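Local atomic coordinates of MJ fibrillarin homologue (Methanocaldococcus jannaschii, PDB entry 1FBN), a protein that probably transfers methyl groups from S-adenosyl-L-methionine to ribose 2'-hydroxyls of rRNA and tRNA, at sites chosen by a guide RNA in box C/D particles. Residues A131-P134 and Q135-A138. Residues are numbered along the deposited sequence; the frame is centred on the assembly and turned at random.
Sequences ANKP and QEYA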
ATOM      1  N   ALA A 131      -9.137  -9.689   8.995  1.00 21.72           N
ATOM      2  CA  ALA A 131      -8.216  -8.733   9.602  1.00 22.21           C
ATOM      3  C   ALA A 131      -8.661  -8.294  10.993  1.00 23.80           C
ATOM      4  O   ALA A 131      -7.862  -7.755  11.758  1.00 24.29           O
ATOM      5  CB  ALA A 131      -8.032  -7.525   8.705  1.00 20.85           C
ATOM      6  N   ASN A 132      -9.932  -8.527  11.314  1.00 24.13           N
ATOM      7  CA  ASN A 132     -10.475  -8.166  12.616  1.00 24.38           C
ATOM      8  C   ASN A 132     -10.133  -9.226  13.672  1.00 23.86           C
ATOM      9  O   ASN A 132     -10.410  -9.048  14.859  1.00 23.38           O
ATOM     10  CB  ASN A 132     -11.989  -7.964  12.517  1.00 27.90           C
ATOM     11  CG  ASN A 132     -12.565  -7.267  13.729  1.00 31.77           C
ATOM     12  OD1 ASN A 132     -12.007  -6.280  14.222  1.00 32.53           O
ATOM     13  ND2 ASN A 132     -13.690  -7.776  14.221  1.00 32.78           N
ATOM     14  N   LYS A 133      -9.527 -10.326  13.226  1.00 23.43           N
ATOM     15  CA  LYS A 133      -9.107 -11.421  14.107  1.00 23.19           C
ATOM     16  C   LYS A 133      -7.676 -11.802  13.731  1.00 22.34           C
ATOM     17  O   LYS A 133      -7.436 -12.886  13.201  1.00 22.79           O
ATOM     18  CB  LYS A 133     -10.012 -12.649  13.937  1.00 23.48           C
ATOM     19  CG  LYS A 133     -11.493 -12.410  14.189  1.00 28.52           C
ATOM     20  CD  LYS A 133     -12.271 -13.715  14.078  1.00 31.62           C
ATOM     21  CE  LYS A 133     -13.736 -13.482  13.725  1.00 34.37           C
ATOM     22  NZ  LYS A 133     -14.430 -12.576  14.675  1.00 40.78           N
ATOM     23  N   PRO A 134      -6.703 -10.914  14.010  1.00 21.83           N
ATOM     24  CA  PRO A 134      -5.292 -11.157  13.692  1.00 21.67           C
ATOM     25  C   PRO A 134      -4.650 -12.348  14.401  1.00 23.25           C
ATOM     26  O   PRO A 134      -3.672 -12.910  13.900  1.00 23.80           O
ATOM     27  CB  PRO A 134      -4.624  -9.833  14.067  1.00 19.40           C
ATOM     28  CG  PRO A 134      -5.471  -9.341  15.189  1.00 20.91           C
ATOM     29  CD  PRO A 134      -6.863  -9.612  14.683  1.00 21.92           C
ATOM     30  N   GLN A 135      -5.204 -12.743  15.547  1.00 22.77           N
ATOM     31  CA  GLN A 135      -4.663 -13.873  16.303  1.00 23.28           C
ATOM     32  C   GLN A 135      -4.763 -15.178  15.526  1.00 23.11           C
ATOM     33  O   GLN A 135      -3.973 -16.094  15.748  1.00 24.98           O
ATOM     34  CB  GLN A 135      -5.367 -14.027  17.655  1.00 25.39           C
ATOM     35  CG  GLN A 135      -6.842 -14.402  17.583  1.00 30.52           C
ATOM     36  CD  GLN A 135      -7.761 -13.209  17.347  1.00 34.61           C
ATOM     37  OE1 GLN A 135      -7.311 -12.062  17.230  1.00 33.94           O
ATOM     38  NE2 GLN A 135      -9.064 -13.477  17.294  1.00 34.08           N
ATOM     39  N   GLU A 136      -5.719 -15.247  14.603  1.00 23.42           N
ATOM     40  CA  GLU A 136      -5.923 -16.444  13.798  1.00 23.65           C
ATOM     41  C   GLU A 136      -4.779 -16.745  12.834  1.00 23.15           C
ATOM     42  O   GLU A 136      -4.536 -17.906  12.507  1.00 24.78           O
ATOM     43  CB  GLU A 136      -7.255 -16.379  13.046  1.00 24.31           C
ATOM     44  CG  GLU A 136      -8.480 -16.514  13.946  1.00 29.89           C
ATOM     45  CD  GLU A 136      -9.783 -16.682  13.168  1.00 33.93           C
ATOM     46  OE1 GLU A 136      -9.845 -16.259  11.995  1.00 35.97           O
ATOM     47  OE2 GLU A 136     -10.753 -17.234  13.734  1.00 34.57           O
ATOM     48  N   TYR A 137      -4.088 -15.710  12.365  1.00 20.71           N
ATOM     49  CA  TYR A 137      -2.958 -15.917  11.458  1.00 22.30           C
ATOM     50  C   TYR A 137      -1.600 -15.532  12.065  1.00 22.43           C
ATOM     51  O   TYR A 137      -0.605 -15.391  11.349  1.00 22.12           O
ATOM     52  CB  TYR A 137      -3.185 -15.210  10.113  1.00 19.34           C
ATOM     53  CG  TYR A 137      -3.679 -13.782  10.191  1.00 20.18           C
ATOM     54  CD1 TYR A 137      -2.788 -12.721  10.344  1.00 19.32           C
ATOM     55  CD2 TYR A 137      -5.039 -13.487  10.058  1.00 19.03           C
ATOM     56  CE1 TYR A 137      -3.239 -11.400  10.357  1.00 22.16           C
ATOM     57  CE2 TYR A 137      -5.500 -12.172  10.070  1.00 18.83           C
ATOM     58  CZ  TYR A 137      -4.598 -11.132  10.219  1.00 21.91           C
ATOM     59  OH  TYR A 137      -5.048  -9.827  10.225  1.00 22.18           O
ATOM     60  N   ALA A 138      -1.555 -15.427  13.393  1.00 23.98           N
ATOM     61  CA  ALA A 138      -0.332 -15.059  14.105  1.00 23.72           C
ATOM     62  C   ALA A 138       0.780 -16.114  14.051  1.00 24.84           C
ATOM     63  O   ALA A 138       1.941 -15.799  14.310  1.00 24.97           O
ATOM     64  CB  ALA A 138      -0.652 -14.677  15.547  1.00 22.81           C
TER
HETATM   65  O   HOH W   1      -8.386 -14.201  10.723  1.00 26.25           O
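K133 and P134 each offer a backbone carbonyl to the amide three residues on, winding a short 3-10 turn: E136 N donates to K133 O (3.2 Å, N-H...O 155°), and Y137 N to P134 O, less straight at 144°. Proline suits the first turn, where its fixed phi fits and its missing N-H costs no bond. A water bridges K133 O and E136 OE1, linking that carboxylate to the turn. The aliphatic part of K133 runs alongside E136, CD 3.8 Å from OE2, but NZ stays 6.0 Å from that oxygen, too far for a salt bridge. This turn follows strand 124-128 of the Rossmann-like methyltransferase sheet, and A131 at its start belongs to the predicted S-adenosyl-L-methionine site. Y137, its CG between backbone N and carbonyl carbon (chi1 47°), folds back against P134, whose CA sits over one ring face in a CH-pi contact, 3.9 Å from the centroid, while A131 CA meets the ring edge, 3.4 Å from OH. Tyrosine suits this buried place: its hydroxyl hydrogen-bonds to OD1 of N163 in helix 156-167, and ND2 of that amide holds A131 O. Replacing Y137 with an alanine would probably leave P134 CA without its ring face and N163 OD1 without its hydroxyl partner. Q135, exposed like K133 and E136 and so suited to a polar end, bends at chi2, bringing NE2 to 3.6 Å from K133 CB.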